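Local coordinates for protein CSOR (Streptomyces lividans, PDB 4UIG) that probably represses transcription of copper-responsive genes, releasing its operator DNA when it binds copper(I), at residues A52-R57 with Q93-Q98. Numbering follows the deposited sequence.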
# COMPACT_ATOMS: atom_id res chain seq x y z
N ALA A 52 16.54 4.61 -21.58
CA ALA A 52 15.93 5.83 -22.04
C ALA A 52 14.48 6.01 -21.52
O ALA A 52 14.08 7.12 -21.21
CB ALA A 52 15.95 5.89 -23.55
N GLU A 53 13.72 4.93 -21.42
CA GLU A 53 12.33 5.01 -20.94
C GLU A 53 12.28 5.18 -19.41
O GLU A 53 11.46 5.95 -18.89
CB GLU A 53 11.47 3.84 -21.46
CG GLU A 53 11.25 2.62 -20.57
CD GLU A 53 9.91 2.62 -19.81
OE1 GLU A 53 8.85 2.80 -20.46
OE2 GLU A 53 9.94 2.44 -18.56
N HIS A 54 13.17 4.50 -18.69
CA HIS A 54 13.33 4.75 -17.27
C HIS A 54 13.64 6.21 -17.01
O HIS A 54 13.02 6.84 -16.11
CB HIS A 54 14.43 3.91 -16.65
CG HIS A 54 14.17 2.44 -16.66
ND1 HIS A 54 12.91 1.89 -16.76
CD2 HIS A 54 15.03 1.39 -16.56
CE1 HIS A 54 13.01 0.58 -16.75
NE2 HIS A 54 14.28 0.25 -16.61
N LEU A 55 14.58 6.77 -17.75
CA LEU A 55 14.93 8.17 -17.53
C LEU A 55 13.79 9.14 -17.87
O LEU A 55 13.65 10.16 -17.21
CB LEU A 55 16.21 8.56 -18.28
CG LEU A 55 17.52 7.92 -17.76
CD1 LEU A 55 18.70 8.23 -18.64
CD2 LEU A 55 17.87 8.36 -16.36
N LYS A 56 13.05 8.86 -18.95
CA LYS A 56 11.85 9.65 -19.31
C LYS A 56 10.78 9.60 -18.18
O LYS A 56 10.35 10.64 -17.73
CB LYS A 56 11.28 9.17 -20.66
CG LYS A 56 10.13 9.99 -21.26
CD LYS A 56 9.66 9.33 -22.56
CE LYS A 56 8.56 10.12 -23.25
NZ LYS A 56 7.84 9.23 -24.20
N ARG A 57 10.44 8.42 -17.69
CA ARG A 57 9.52 8.29 -16.57
C ARG A 57 9.99 9.10 -15.37
O ARG A 57 9.19 9.74 -14.71
CB ARG A 57 9.39 6.84 -16.10
CG ARG A 57 8.51 5.87 -16.89
CD ARG A 57 8.69 4.49 -16.22
NE ARG A 57 7.93 3.38 -16.80
CZ ARG A 57 6.77 2.90 -16.35
NH1 ARG A 57 6.15 3.42 -15.30
NH2 ARG A 57 6.21 1.86 -16.97
N GLN A 93 5.64 3.73 -8.26
CA GLN A 93 5.33 2.31 -8.09
C GLN A 93 5.36 1.58 -9.38
O GLN A 93 5.81 0.45 -9.47
CB GLN A 93 3.98 2.14 -7.43
CG GLN A 93 4.06 2.40 -5.96
CD GLN A 93 2.72 2.27 -5.26
OE1 GLN A 93 1.77 1.61 -5.77
NE2 GLN A 93 2.63 2.85 -4.07
N SER A 94 4.83 2.21 -10.39
CA SER A 94 4.90 1.69 -11.70
C SER A 94 6.35 1.56 -12.25
O SER A 94 6.70 0.56 -12.89
CB SER A 94 4.00 2.50 -12.59
OG SER A 94 4.26 2.13 -13.87
N PHE A 95 7.18 2.57 -12.01
CA PHE A 95 8.61 2.47 -12.29
C PHE A 95 9.27 1.28 -11.53
O PHE A 95 10.00 0.51 -12.15
CB PHE A 95 9.29 3.81 -11.94
CG PHE A 95 10.79 3.78 -11.98
CD1 PHE A 95 11.46 3.66 -13.19
CD2 PHE A 95 11.54 3.90 -10.82
CE1 PHE A 95 12.86 3.67 -13.23
CE2 PHE A 95 12.94 3.89 -10.85
CZ PHE A 95 13.60 3.77 -12.06
N ALA A 96 8.95 1.12 -10.24
CA ALA A 96 9.49 0.04 -9.39
C ALA A 96 9.15 -1.35 -9.95
O ALA A 96 10.00 -2.24 -9.96
CB ALA A 96 8.98 0.16 -7.98
N LEU A 97 7.93 -1.52 -10.46
CA LEU A 97 7.49 -2.78 -11.05
C LEU A 97 8.24 -3.12 -12.32
O LEU A 97 8.54 -4.30 -12.55
CB LEU A 97 5.98 -2.76 -11.34
CG LEU A 97 5.04 -2.90 -10.15
CD1 LEU A 97 3.61 -2.54 -10.56
CD2 LEU A 97 5.07 -4.32 -9.56
N GLN A 98 8.53 -2.13 -13.16
CA GLN A 98 9.35 -2.36 -14.34
C GLN A 98 10.78 -2.79 -14.00
O GLN A 98 11.32 -3.75 -14.59
CB GLN A 98 9.40 -1.15 -15.24
CG GLN A 98 8.01 -0.72 -15.65
CD GLN A 98 7.94 -0.37 -17.09
OE1 GLN A 98 8.09 0.79 -17.44
NE2 GLN A 98 7.78 -1.37 -17.93
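Arg57 reaches across to Ser94 with a hydrogen bond, NH1 to OG at 2.7 Å with an N-H...O angle of 154°, the oxygen tilted slightly from the guanidinium plane. Ser94 meets it because its OG stands anti to its own backbone N (chi1 170°). On its own helix the same guanidinium is held one turn back: NE gives a salt-bridged hydrogen bond to Glu53 OE2 at 2.8 Å, with OE2 near the guanidinium plane and NE on the syn side of the carboxylate but tilted out of its plane. An alanine in place of Glu53 would probably leave Arg57 NE without its carboxylate and the guanidinium freer to turn away from Ser94. Gln98 CG lies over one face of the guanidinium, 3.4 Å from Arg57 NH2.

The contact illustrates how an acidic residue one turn back can orient an arginine that reaches to the neighbouring helix. Segments 52-57 and 93-98, on helices 46-73 and 78-114, run nearly antiparallel, their axes 11.0 Å apart at closest approach, as in the all-helical fold of CsoR-family repressors.

Aromatic packing fills the other part of the interface. Phe95 turns its edge toward the face of His54 in an offset edge-to-face pair, planes 85° apart. Phe95 CE1 sits 3.8 Å from His54 CB. The imidazole is further fixed by a hydrogen bond between NE2 and Glu102, and Phe95 also packs on Val85 of the second subunit, carrying the contact into the tetramer.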